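Local coordinates for chorismate synthase (Aquifex aeolicus, PDB 1Q1L), which probably converts 5-enolpyruvylshikimate-3-phosphate to chorismate and phosphate with the help of reduced FMN, the last step of the common aromatic pathway, at residues 37-48 with 59-67; 141-149 with 361-369. One frame throughout, in Å; residues are numbered along the deposited sequence.

Contact 1. Residues 37-48 with 59-67; sequences EEEINHELRRRQ and IEKDTAEIL
Glu37, Asn41 and Gln48 each set CG anti to the carbonyl carbon (chi1 -56° to -73°), and this swings their polar ends off helix 37-48 onto the backbone of 59-67. There they meet three alternate amides. Glu37 OE2 accepts from Ile66 N at 2.7 Å through its anti lone pair. Asn41 OD1 accepts from Ala64 N at 2.7 Å; this bond is nearly straight (170°). Gln48 OE1 takes Asp62 N at 2.7 Å, with the donor above its carbonyl plane rather than on a lone pair. NE2 of the same Gln48 side chain donates to Glu60 O at 2.9 Å, probably a looser hold, since Glu60 is poorly ordered. Alongside these bonds, Ala64 CB touches Ile40 CG2 at 3.7 Å and Leu44 CD1 at 3.8 Å. Water 1 joins Leu44 O, Arg47 NE and Asp62 OD2, lying in the guanidinium plane of Arg47. Direct contact of Arg47 NH2 with Asp62 OD2 is only a long salt bridge (3.8 Å); Arg140 is the stronger partner of this carboxylate. Strand 64-68 is outermost in its sheet within the chain. Glu65 and Leu67 bond strand 80-85, while the amides of Ala64 and Ile66 turn to the helix. This is consistent with helix side chains standing in for a further strand at this edge. The bond from Ile66 N probably favours an ionised Glu37.

Contact 2. Residues 141-149 with 361-369; sequences ETAARVAVG and VVGEAMLAI
Arg145, which crosses Met366 at a slant, gives its NE to Glu141 OE1 at 2.9 Å in an almost straight salt-bridge bond (177°). The carboxylate oxygen sits in the guanidinium plane and uses its syn lone pair. This holds the guanidinium in place, with help from a hydrogen bond of NH1 to Ser262. Met366, a selenomethionine here, curls back at chi2 and chi3 and brings SE to 3.6 Å from Arg145 CD, near the guanidinium edge. The rest is apolar. Val362 CG2 meets Thr142 CB at 3.6 Å, and Val146 CG2 also touches Val362 CG2. Ala365 CB points at the other backbone and rests on Val146 CA at 3.7 Å. Gly149 has no side chain, and its CA comes within 4.2 Å of Ala365 CA. Val148 CG1 and Ile369 CD1 close the far end at 3.8 Å. The axes of the two segments approach to 8.1 Å at 47°, consistent with the small Gly149 and Ala365 at the crossing. This is a buried helix-helix crossing near the centre of the chain. Trp248 of the third subunit packs on Arg145 and Met366. Helix 37-48 lies against Ala143 and Ala147, and strand 162-170 meets Leu367 and Ala368 through Ile163.

Contacts 1 and 2 have centres about 12 Å apart and are joined by helix 37-48, which belongs to contact 1 and packs on helix 142-157 of contact 2. Arg46 NH1 of contact 1 forms a salt bridge with Glu364 OE1 of contact 2 at 2.7 Å; Lys153 binds the same oxygen. Arg47 NH2 also packs on Ala143 CB at 3.4 Å, and Leu44 CD2 reaches Ala143 O. Arg47 is a predicted NADP(+) site. Measured between nearest side-chain atoms, it lies about 8 Å from Gln264 and about 9 Å from Ser138, both predicted FMN sites. The side chain of Thr142 is about 5 Å from that of Gln264. The two contacts thus meet beside the probable cofactor pocket.

Contact 1. Residues 37-48 with 59-67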
ATOM      1  N   GLU A  37      -6.151  20.998  20.467  1.00 37.02           N
ATOM      2  CA  GLU A  37      -4.796  21.389  20.110  1.00 37.59           C
ATOM      3  C   GLU A  37      -3.900  21.281  21.349  1.00 37.00           C
ATOM      4  O   GLU A  37      -2.725  20.941  21.245  1.00 36.74           O
ATOM      5  CB  GLU A  37      -4.773  22.825  19.566  1.00 38.79           C
ATOM      6  CG  GLU A  37      -5.697  23.048  18.369  1.00 42.60           C
ATOM      7  CD  GLU A  37      -5.511  24.405  17.708  1.00 44.22           C
ATOM      8  OE1 GLU A  37      -5.588  25.430  18.419  1.00 47.58           O
ATOM      9  OE2 GLU A  37      -5.296  24.447  16.477  1.00 43.77           O
ATOM     10  N   GLU A  38      -4.458  21.566  22.524  1.00 37.41           N
ATOM     11  CA  GLU A  38      -3.678  21.499  23.762  1.00 39.69           C
ATOM     12  C   GLU A  38      -3.079  20.113  23.983  1.00 38.47           C
ATOM     13  O   GLU A  38      -1.934  19.991  24.409  1.00 37.66           O
ATOM     14  CB  GLU A  38      -4.540  21.896  24.964  1.00 42.37           C
ATOM     15  CG  GLU A  38      -3.905  21.605  26.329  1.00 48.89           C
ATOM     16  CD  GLU A  38      -2.434  22.004  26.412  1.00 52.37           C
ATOM     17  OE1 GLU A  38      -2.080  23.115  25.955  1.00 55.42           O
ATOM     18  OE2 GLU A  38      -1.631  21.210  26.945  1.00 54.06           O
ATOM     19  N   GLU A  39      -3.858  19.071  23.703  1.00 37.47           N
ATOM     20  CA  GLU A  39      -3.373  17.703  23.856  1.00 37.97           C
ATOM     21  C   GLU A  39      -2.185  17.487  22.924  1.00 37.73           C
ATOM     22  O   GLU A  39      -1.201  16.838  23.286  1.00 38.50           O
ATOM     23  CB  GLU A  39      -4.480  16.708  23.514  1.00 40.09           C
ATOM     24  CG  GLU A  39      -5.571  16.615  24.562  1.00 40.38           C
ATOM     25  CD  GLU A  39      -6.800  15.880  24.064  1.00 41.22           C
ATOM     26  OE1 GLU A  39      -7.388  15.112  24.856  1.00 41.46           O
ATOM     27  OE2 GLU A  39      -7.183  16.080  22.889  1.00 43.24           O
ATOM     28  N   ILE A  40      -2.279  18.038  21.722  1.00 36.26           N
ATOM     29  CA  ILE A  40      -1.207  17.898  20.751  1.00 34.82           C
ATOM     30  C   ILE A  40      -0.018  18.740  21.191  1.00 35.88           C
ATOM     31  O   ILE A  40       1.120  18.266  21.200  1.00 35.15           O
ATOM     32  CB  ILE A  40      -1.666  18.338  19.347  1.00 33.73           C
ATOM     33  CG1 ILE A  40      -2.811  17.427  18.882  1.00 33.26           C
ATOM     34  CG2 ILE A  40      -0.494  18.289  18.375  1.00 31.26           C
ATOM     35  CD1 ILE A  40      -3.338  17.740  17.486  1.00 33.15           C
ATOM     36  N   ASN A  41      -0.287  19.986  21.570  1.00 35.89           N
ATOM     37  CA  ASN A  41       0.770  20.881  22.016  1.00 36.07           C
ATOM     38  C   ASN A  41       1.516  20.310  23.219  1.00 35.15           C
ATOM     39  O   ASN A  41       2.732  20.457  23.333  1.00 35.31           O
ATOM     40  CB  ASN A  41       0.192  22.256  22.365  1.00 39.25           C
ATOM     41  CG  ASN A  41      -0.443  22.942  21.167  1.00 39.24           C
ATOM     42  OD1 ASN A  41      -0.029  22.732  20.026  1.00 39.60           O
ATOM     43  ND2 ASN A  41      -1.440  23.781  21.424  1.00 40.20           N
ATOM     44  N   HIS A  42       0.797  19.651  24.118  1.00 35.93           N
ATOM     45  CA  HIS A  42       1.452  19.078  25.286  1.00 38.46           C
ATOM     46  C   HIS A  42       2.582  18.136  24.869  1.00 37.73           C
ATOM     47  O   HIS A  42       3.664  18.160  25.455  1.00 36.22           O
ATOM     48  CB  HIS A  42       0.465  18.307  26.154  1.00 39.23           C
ATOM     49  CG  HIS A  42       1.073  17.794  27.423  1.00 44.03           C
ATOM     50  ND1 HIS A  42       0.670  16.624  28.026  1.00 45.43           N
ATOM     51  CD2 HIS A  42       2.065  18.295  28.198  1.00 45.43           C
ATOM     52  CE1 HIS A  42       1.388  16.423  29.117  1.00 45.17           C
ATOM     53  NE2 HIS A  42       2.241  17.421  29.243  1.00 45.50           N
ATOM     54  N   GLU A  43       2.334  17.303  23.860  1.00 36.65           N
ATOM     55  CA  GLU A  43       3.360  16.372  23.397  1.00 35.29           C
ATOM     56  C   GLU A  43       4.495  17.125  22.703  1.00 34.51           C
ATOM     57  O   GLU A  43       5.666  16.780  22.860  1.00 32.98           O
ATOM     58  CB  GLU A  43       2.764  15.330  22.444  1.00 35.15           C
ATOM     59  CG  GLU A  43       1.791  14.361  23.094  1.00 36.23           C
ATOM     60  CD  GLU A  43       2.407  13.579  24.244  1.00 38.79           C
ATOM     61  OE1 GLU A  43       3.589  13.192  24.142  1.00 40.95           O
ATOM     62  OE2 GLU A  43       1.703  13.336  25.248  1.00 40.87           O
ATOM     63  N   LEU A  44       4.151  18.153  21.933  1.00 34.63           N
ATOM     64  CA  LEU A  44       5.172  18.933  21.250  1.00 35.47           C
ATOM     65  C   LEU A  44       6.099  19.589  22.274  1.00 36.25           C
ATOM     66  O   LEU A  44       7.300  19.719  22.041  1.00 36.56           O
ATOM     67  CB  LEU A  44       4.526  20.001  20.359  1.00 35.48           C
ATOM     68  CG  LEU A  44       3.743  19.439  19.166  1.00 37.09           C
ATOM     69  CD1 LEU A  44       3.115  20.578  18.367  1.00 37.30           C
ATOM     70  CD2 LEU A  44       4.681  18.612  18.286  1.00 34.79           C
ATOM     71  N   ARG A  45       5.536  19.984  23.412  1.00 36.11           N
ATOM     72  CA  ARG A  45       6.323  20.619  24.466  1.00 38.07           C
ATOM     73  C   ARG A  45       7.300  19.642  25.129  1.00 36.81           C
ATOM     74  O   ARG A  45       8.418  20.016  25.475  1.00 38.27           O
ATOM     75  CB  ARG A  45       5.401  21.239  25.525  1.00 38.10           C
ATOM     76  CG  ARG A  45       4.682  22.496  25.050  1.00 40.74           C
ATOM     77  CD  ARG A  45       4.165  23.326  26.222  1.00 41.65           C
ATOM     78  NE  ARG A  45       3.155  22.623  27.007  1.00 42.94           N
ATOM     79  CZ  ARG A  45       1.874  22.512  26.664  1.00 43.06           C
ATOM     80  NH1 ARG A  45       1.429  23.065  25.543  1.00 41.92           N
ATOM     81  NH2 ARG A  45       1.039  21.837  27.442  1.00 44.39           N
ATOM     82  N   ARG A  46       6.879  18.392  25.302  1.00 35.93           N
ATOM     83  CA  ARG A  46       7.741  17.390  25.909  1.00 35.82           C
ATOM     84  C   ARG A  46       8.947  17.113  25.017  1.00 38.14           C
ATOM     85  O   ARG A  46      10.061  16.943  25.511  1.00 37.88           O
ATOM     86  CB  ARG A  46       6.969  16.092  26.155  1.00 36.24           C
ATOM     87  CG  ARG A  46       5.839  16.216  27.170  1.00 34.75           C
ATOM     88  CD  ARG A  46       5.097  14.895  27.322  1.00 34.33           C
ATOM     89  NE  ARG A  46       5.969  13.833  27.825  1.00 33.93           N
ATOM     90  CZ  ARG A  46       6.049  12.616  27.293  1.00 32.82           C
ATOM     91  NH1 ARG A  46       5.311  12.302  26.233  1.00 27.79           N
ATOM     92  NH2 ARG A  46       6.861  11.710  27.823  1.00 29.64           N
ATOM     93  N   ARG A  47       8.732  17.077  23.703  1.00 38.58           N
ATOM     94  CA  ARG A  47       9.833  16.827  22.775  1.00 40.23           C
ATOM     95  C   ARG A  47      10.829  17.989  22.801  1.00 41.92           C
ATOM     96  O   ARG A  47      12.043  17.778  22.790  1.00 40.00           O
ATOM     97  CB  ARG A  47       9.322  16.647  21.342  1.00 40.51           C
ATOM     98  CG  ARG A  47      10.401  16.157  20.372  1.00 43.43           C
ATOM     99  CD  ARG A  47       9.971  16.292  18.915  1.00 45.70           C
ATOM    100  NE  ARG A  47       9.982  17.686  18.494  1.00 48.58           N
ATOM    101  CZ  ARG A  47      10.985  18.273  17.849  1.00 49.09           C
ATOM    102  NH1 ARG A  47      12.073  17.589  17.526  1.00 48.26           N
ATOM    103  NH2 ARG A  47      10.907  19.559  17.548  1.00 50.92           N
ATOM    104  N   GLN A  48      10.313  19.214  22.827  1.00 44.27           N
ATOM    105  CA  GLN A  48      11.175  20.394  22.855  1.00 49.16           C
ATOM    106  C   GLN A  48      12.111  20.398  24.056  1.00 51.53           C
ATOM    107  O   GLN A  48      13.298  20.681  23.916  1.00 52.99           O
ATOM    108  CB  GLN A  48      10.343  21.675  22.869  1.00 49.21           C
ATOM    109  CG  GLN A  48       9.671  21.999  21.554  1.00 52.30           C
ATOM    110  CD  GLN A  48       9.032  23.374  21.556  1.00 53.12           C
ATOM    111  OE1 GLN A  48       8.121  23.650  22.340  1.00 53.72           O
ATOM    112  NE2 GLN A  48       9.512  24.248  20.681  1.00 54.11           N
ATOM    113  N   ILE A  59       7.906  33.981  20.758  1.00 81.62           N
ATOM    114  CA  ILE A  59       7.458  32.627  21.058  1.00 80.79           C
ATOM    115  C   ILE A  59       8.563  31.618  20.761  1.00 80.06           C
ATOM    116  O   ILE A  59       9.359  31.809  19.839  1.00 80.01           O
ATOM    117  CB  ILE A  59       6.207  32.251  20.228  1.00 81.37           C
ATOM    118  CG1 ILE A  59       5.075  33.245  20.512  1.00 81.56           C
ATOM    119  CG2 ILE A  59       5.760  30.832  20.566  1.00 81.29           C
ATOM    120  CD1 ILE A  59       3.806  32.979  19.721  1.00 81.87           C
ATOM    121  N   GLU A  60       8.606  30.547  21.549  1.00 78.62           N
ATOM    122  CA  GLU A  60       9.608  29.502  21.375  1.00 76.70           C
ATOM    123  C   GLU A  60       8.958  28.123  21.413  1.00 74.60           C
ATOM    124  O   GLU A  60       9.434  27.185  20.777  1.00 74.81           O
ATOM    125  CB  GLU A  60      10.664  29.600  22.479  1.00 77.74           C
ATOM    126  CG  GLU A  60      11.793  28.588  22.351  1.00 79.30           C
ATOM    127  CD  GLU A  60      12.766  28.651  23.513  1.00 81.05           C
ATOM    128  OE1 GLU A  60      12.342  28.379  24.658  1.00 81.69           O
ATOM    129  OE2 GLU A  60      13.952  28.972  23.283  1.00 81.15           O
ATOM    130  N   LYS A  61       7.860  28.010  22.155  1.00 71.64           N
ATOM    131  CA  LYS A  61       7.154  26.743  22.287  1.00 69.33           C
ATOM    132  C   LYS A  61       6.446  26.304  21.005  1.00 66.58           C
ATOM    133  O   LYS A  61       5.733  27.086  20.376  1.00 66.34           O
ATOM    134  CB  LYS A  61       6.138  26.825  23.430  1.00 70.05           C
ATOM    135  CG  LYS A  61       6.765  27.147  24.776  1.00 71.37           C
ATOM    136  CD  LYS A  61       5.790  26.939  25.926  1.00 71.71           C
ATOM    137  CE  LYS A  61       6.440  27.297  27.258  1.00 72.57           C
ATOM    138  NZ  LYS A  61       7.742  26.592  27.455  1.00 70.76           N
ATOM    139  N   ASP A  62       6.658  25.048  20.625  1.00 63.14           N
ATOM    140  CA  ASP A  62       6.027  24.494  19.435  1.00 58.87           C
ATOM    141  C   ASP A  62       4.536  24.348  19.666  1.00 55.23           C
ATOM    142  O   ASP A  62       4.100  23.891  20.725  1.00 54.02           O
ATOM    143  CB  ASP A  62       6.605  23.119  19.089  1.00 60.37           C
ATOM    144  CG  ASP A  62       7.834  23.207  18.213  1.00 62.02           C
ATOM    145  OD1 ASP A  62       7.779  23.909  17.181  1.00 64.34           O
ATOM    146  OD2 ASP A  62       8.853  22.565  18.547  1.00 62.29           O
ATOM    147  N   THR A  63       3.755  24.745  18.671  1.00 50.27           N
ATOM    148  CA  THR A  63       2.312  24.641  18.758  1.00 47.73           C
ATOM    149  C   THR A  63       1.766  24.172  17.423  1.00 46.41           C
ATOM    150  O   THR A  63       2.289  24.521  16.360  1.00 44.70           O
ATOM    151  CB  THR A  63       1.666  25.992  19.117  1.00 49.67           C
ATOM    152  OG1 THR A  63       2.198  27.016  18.272  1.00 51.60           O
ATOM    153  CG2 THR A  63       1.929  26.341  20.572  1.00 50.16           C
ATOM    154  N   ALA A  64       0.715  23.370  17.481  1.00 43.23           N
ATOM    155  CA  ALA A  64       0.101  22.862  16.273  1.00 41.63           C
ATOM    156  C   ALA A  64      -1.274  23.481  16.105  1.00 40.65           C
ATOM    157  O   ALA A  64      -1.997  23.690  17.078  1.00 39.40           O
ATOM    158  CB  ALA A  64      -0.018  21.350  16.343  1.00 40.30           C
ATOM    159  N   GLU A  65      -1.620  23.801  14.867  1.00 39.81           N
ATOM    160  CA  GLU A  65      -2.928  24.352  14.581  1.00 40.07           C
ATOM    161  C   GLU A  65      -3.674  23.278  13.815  1.00 38.01           C
ATOM    162  O   GLU A  65      -3.143  22.716  12.863  1.00 38.40           O
ATOM    163  CB  GLU A  65      -2.824  25.625  13.728  1.00 41.53           C
ATOM    164  CG  GLU A  65      -4.138  25.980  13.030  1.00 45.16           C
ATOM    165  CD  GLU A  65      -4.161  27.376  12.429  1.00 47.04           C
ATOM    166  OE1 GLU A  65      -3.160  27.794  11.807  1.00 48.19           O
ATOM    167  OE2 GLU A  65      -5.199  28.051  12.566  1.00 48.85           O
ATOM    168  N   ILE A  66      -4.890  22.968  14.245  1.00 37.45           N
ATOM    169  CA  ILE A  66      -5.682  21.966  13.548  1.00 36.89           C
ATOM    170  C   ILE A  66      -6.358  22.669  12.381  1.00 36.47           C
ATOM    171  O   ILE A  66      -7.090  23.639  12.573  1.00 35.40           O
ATOM    172  CB  ILE A  66      -6.742  21.345  14.473  1.00 37.39           C
ATOM    173  CG1 ILE A  66      -6.052  20.574  15.605  1.00 38.51           C
ATOM    174  CG2 ILE A  66      -7.662  20.429  13.669  1.00 37.42           C
ATOM    175  CD1 ILE A  66      -7.009  19.877  16.568  1.00 36.67           C
ATOM    176  N   LEU A  67      -6.108  22.179  11.172  1.00 36.19           N
ATOM    177  CA  LEU A  67      -6.672  22.775   9.965  1.00 36.59           C
ATOM    178  C   LEU A  67      -7.945  22.098   9.458  1.00 37.02           C
ATOM    179  O   LEU A  67      -8.644  22.644   8.603  1.00 37.60           O
ATOM    180  CB  LEU A  67      -5.629  22.757   8.847  1.00 36.15           C
ATOM    181  CG  LEU A  67      -4.282  23.425   9.128  1.00 39.13           C
ATOM    182  CD1 LEU A  67      -3.344  23.160   7.959  1.00 38.42           C
ATOM    183  CD2 LEU A  67      -4.468  24.922   9.346  1.00 40.49           C
TER
HETATM  184  O   HOH W   1       8.495  19.885  19.393  1.00 45.78           O

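Contact 2. Residues 141-149 with 361-369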
ATOM      1  N   GLU A 141      11.748  17.172  11.723  1.00 42.61           N
ATOM      2  CA  GLU A 141      10.623  16.399  11.205  1.00 42.21           C
ATOM      3  C   GLU A 141       9.946  15.553  12.277  1.00 40.55           C
ATOM      4  O   GLU A 141       8.750  15.281  12.178  1.00 39.33           O
ATOM      5  CB  GLU A 141      11.094  15.499  10.054  1.00 44.93           C
ATOM      6  CG  GLU A 141       9.982  14.883   9.194  1.00 47.72           C
ATOM      7  CD  GLU A 141       9.364  13.626   9.795  1.00 50.89           C
ATOM      8  OE1 GLU A 141      10.124  12.709  10.178  1.00 52.68           O
ATOM      9  OE2 GLU A 141       8.117  13.550   9.870  1.00 50.33           O
ATOM     10  N   THR A 142      10.697  15.143  13.301  1.00 36.92           N
ATOM     11  CA  THR A 142      10.112  14.321  14.355  1.00 35.12           C
ATOM     12  C   THR A 142       8.995  15.077  15.066  1.00 33.37           C
ATOM     13  O   THR A 142       8.111  14.464  15.661  1.00 33.59           O
ATOM     14  CB  THR A 142      11.167  13.845  15.407  1.00 34.83           C
ATOM     15  OG1 THR A 142      11.699  14.971  16.115  1.00 34.98           O
ATOM     16  CG2 THR A 142      12.303  13.097  14.728  1.00 32.77           C
ATOM     17  N   ALA A 143       9.023  16.403  15.001  1.00 31.27           N
ATOM     18  CA  ALA A 143       7.974  17.200  15.637  1.00 29.92           C
ATOM     19  C   ALA A 143       6.614  16.883  15.000  1.00 29.95           C
ATOM     20  O   ALA A 143       5.588  16.841  15.683  1.00 28.43           O
ATOM     21  CB  ALA A 143       8.282  18.682  15.499  1.00 32.34           C
ATOM     22  N   ALA A 144       6.606  16.664  13.688  1.00 28.51           N
ATOM     23  CA  ALA A 144       5.362  16.337  13.001  1.00 29.09           C
ATOM     24  C   ALA A 144       4.953  14.920  13.401  1.00 29.74           C
ATOM     25  O   ALA A 144       3.767  14.618  13.521  1.00 29.37           O
ATOM     26  CB  ALA A 144       5.553  16.425  11.484  1.00 28.21           C
ATOM     27  N   ARG A 145       5.944  14.054  13.607  1.00 29.21           N
ATOM     28  CA  ARG A 145       5.659  12.677  14.004  1.00 31.66           C
ATOM     29  C   ARG A 145       5.011  12.664  15.375  1.00 29.95           C
ATOM     30  O   ARG A 145       4.112  11.868  15.646  1.00 31.78           O
ATOM     31  CB  ARG A 145       6.934  11.842  14.069  1.00 31.51           C
ATOM     32  CG  ARG A 145       7.671  11.654  12.766  1.00 33.62           C
ATOM     33  CD  ARG A 145       8.611  10.466  12.917  1.00 35.00           C
ATOM     34  NE  ARG A 145       9.686  10.439  11.934  1.00 34.36           N
ATOM     35  CZ  ARG A 145      10.502   9.405  11.772  1.00 34.42           C
ATOM     36  NH1 ARG A 145      10.353   8.320  12.527  1.00 31.88           N
ATOM     37  NH2 ARG A 145      11.463   9.450  10.860  1.00 34.80           N
ATOM     38  N   VAL A 146       5.480  13.545  16.252  1.00 31.17           N
ATOM     39  CA  VAL A 146       4.935  13.623  17.602  1.00 27.54           C
ATOM     40  C   VAL A 146       3.496  14.139  17.581  1.00 28.33           C
ATOM     41  O   VAL A 146       2.665  13.709  18.379  1.00 30.51           O
ATOM     42  CB  VAL A 146       5.829  14.523  18.504  1.00 28.79           C
ATOM     43  CG1 VAL A 146       5.138  14.811  19.829  1.00 27.37           C
ATOM     44  CG2 VAL A 146       7.159  13.824  18.763  1.00 24.84           C
ATOM     45  N   ALA A 147       3.196  15.049  16.661  1.00 27.46           N
ATOM     46  CA  ALA A 147       1.840  15.594  16.553  1.00 28.01           C
ATOM     47  C   ALA A 147       0.865  14.497  16.105  1.00 26.91           C
ATOM     48  O   ALA A 147      -0.233  14.360  16.654  1.00 28.57           O
ATOM     49  CB  ALA A 147       1.819  16.771  15.564  1.00 25.15           C
ATOM     50  N   VAL A 148       1.256  13.727  15.093  1.00 26.83           N
ATOM     51  CA  VAL A 148       0.410  12.637  14.615  1.00 26.61           C
ATOM     52  C   VAL A 148       0.258  11.625  15.745  1.00 26.74           C
ATOM     53  O   VAL A 148      -0.833  11.094  15.986  1.00 26.26           O
ATOM     54  CB  VAL A 148       1.030  11.939  13.377  1.00 27.48           C
ATOM     55  CG1 VAL A 148       0.303  10.625  13.087  1.00 25.92           C
ATOM     56  CG2 VAL A 148       0.940  12.864  12.156  1.00 25.93           C
ATOM     57  N   GLY A 149       1.364  11.369  16.442  1.00 26.92           N
ATOM     58  CA  GLY A 149       1.344  10.430  17.548  1.00 25.57           C
ATOM     59  C   GLY A 149       0.474  10.890  18.702  1.00 26.15           C
ATOM     60  O   GLY A 149      -0.150  10.074  19.387  1.00 27.57           O
ATOM     61  N   VAL A 361      10.672  10.714  23.619  1.00 28.96           N
ATOM     62  CA  VAL A 361       9.323  11.239  23.424  1.00 28.26           C
ATOM     63  C   VAL A 361       8.819  10.906  22.016  1.00 28.65           C
ATOM     64  O   VAL A 361       7.630  10.662  21.814  1.00 30.36           O
ATOM     65  CB  VAL A 361       9.270  12.769  23.638  1.00 28.90           C
ATOM     66  CG1 VAL A 361       7.880  13.295  23.276  1.00 29.74           C
ATOM     67  CG2 VAL A 361       9.599  13.101  25.097  1.00 26.76           C
ATOM     68  N   VAL A 362       9.726  10.907  21.044  1.00 28.36           N
ATOM     69  CA  VAL A 362       9.366  10.572  19.671  1.00 28.17           C
ATOM     70  C   VAL A 362       9.088   9.068  19.644  1.00 29.33           C
ATOM     71  O   VAL A 362       8.236   8.585  18.891  1.00 26.77           O
ATOM     72  CB  VAL A 362      10.519  10.903  18.698  1.00 27.73           C
ATOM     73  CG1 VAL A 362      10.157  10.463  17.281  1.00 28.11           C
ATOM     74  CG2 VAL A 362      10.812  12.406  18.734  1.00 24.27           C
ATOM     75  N   GLY A 363       9.807   8.328  20.488  1.00 26.95           N
ATOM     76  CA  GLY A 363       9.610   6.888  20.545  1.00 26.89           C
ATOM     77  C   GLY A 363       8.200   6.557  20.991  1.00 27.22           C
ATOM     78  O   GLY A 363       7.595   5.597  20.505  1.00 28.10           O
ATOM     79  N   GLU A 364       7.674   7.348  21.920  1.00 24.97           N
ATOM     80  CA  GLU A 364       6.327   7.140  22.424  1.00 25.16           C
ATOM     81  C   GLU A 364       5.339   7.389  21.289  1.00 26.71           C
ATOM     82  O   GLU A 364       4.372   6.656  21.117  1.00 26.84           O
ATOM     83  CB  GLU A 364       6.025   8.111  23.564  1.00 26.93           C
ATOM     84  CG  GLU A 364       6.817   7.897  24.837  1.00 28.78           C
ATOM     85  CD  GLU A 364       6.547   8.991  25.862  1.00 33.41           C
ATOM     86  OE1 GLU A 364       5.507   9.681  25.732  1.00 30.69           O
ATOM     87  OE2 GLU A 364       7.369   9.154  26.793  1.00 32.10           O
ATOM     88  N   ALA A 365       5.593   8.443  20.524  1.00 27.87           N
ATOM     89  CA  ALA A 365       4.738   8.797  19.395  1.00 27.83           C
ATOM     90  C   ALA A 365       4.688   7.673  18.359  1.00 25.84           C
ATOM     91  O   ALA A 365       3.619   7.319  17.872  1.00 26.72           O
ATOM     92  CB  ALA A 365       5.250  10.078  18.751  1.00 20.43           C
HETATM   93  N   MSE A 366       5.847   7.117  18.023  1.00 27.08           N
HETATM   94  CA  MSE A 366       5.915   6.040  17.033  1.00 29.07           C
HETATM   95  C   MSE A 366       5.181   4.785  17.503  1.00 27.73           C
HETATM   96  O   MSE A 366       4.469   4.138  16.727  1.00 28.12           O
HETATM   97  CB  MSE A 366       7.375   5.711  16.704  1.00 31.44           C
HETATM   98  CG  MSE A 366       8.132   6.860  16.041  1.00 33.50           C
HETATM   99 SE   MSE A 366       7.161   7.664  14.547  1.00 38.34          SE
HETATM  100  CE  MSE A 366       7.043   6.111  13.410  1.00 33.86           C
ATOM    101  N   LEU A 367       5.348   4.444  18.775  1.00 25.76           N
ATOM    102  CA  LEU A 367       4.679   3.284  19.335  1.00 23.91           C
ATOM    103  C   LEU A 367       3.163   3.484  19.348  1.00 24.67           C
ATOM    104  O   LEU A 367       2.412   2.548  19.108  1.00 23.16           O
ATOM    105  CB  LEU A 367       5.167   3.008  20.759  1.00 22.89           C
ATOM    106  CG  LEU A 367       4.482   1.792  21.396  1.00 25.19           C
ATOM    107  CD1 LEU A 367       4.750   0.553  20.532  1.00 24.86           C
ATOM    108  CD2 LEU A 367       5.007   1.573  22.822  1.00 26.53           C
ATOM    109  N   ALA A 368       2.716   4.703  19.642  1.00 21.40           N
ATOM    110  CA  ALA A 368       1.288   4.990  19.676  1.00 24.65           C
ATOM    111  C   ALA A 368       0.679   4.866  18.274  1.00 24.02           C
ATOM    112  O   ALA A 368      -0.461   4.430  18.116  1.00 26.99           O
ATOM    113  CB  ALA A 368       1.047   6.395  20.238  1.00 23.41           C
ATOM    114  N   ILE A 369       1.445   5.244  17.261  1.00 24.73           N
ATOM    115  CA  ILE A 369       0.964   5.160  15.885  1.00 23.17           C
ATOM    116  C   ILE A 369       0.812   3.699  15.465  1.00 24.80           C
ATOM    117  O   ILE A 369      -0.206   3.307  14.890  1.00 24.75           O
ATOM    118  CB  ILE A 369       1.930   5.885  14.928  1.00 21.99           C
ATOM    119  CG1 ILE A 369       1.894   7.394  15.221  1.00 19.75           C
ATOM    120  CG2 ILE A 369       1.523   5.636  13.462  1.00 22.20           C
ATOM    121  CD1 ILE A 369       2.873   8.202  14.401  1.00 19.25           C
TER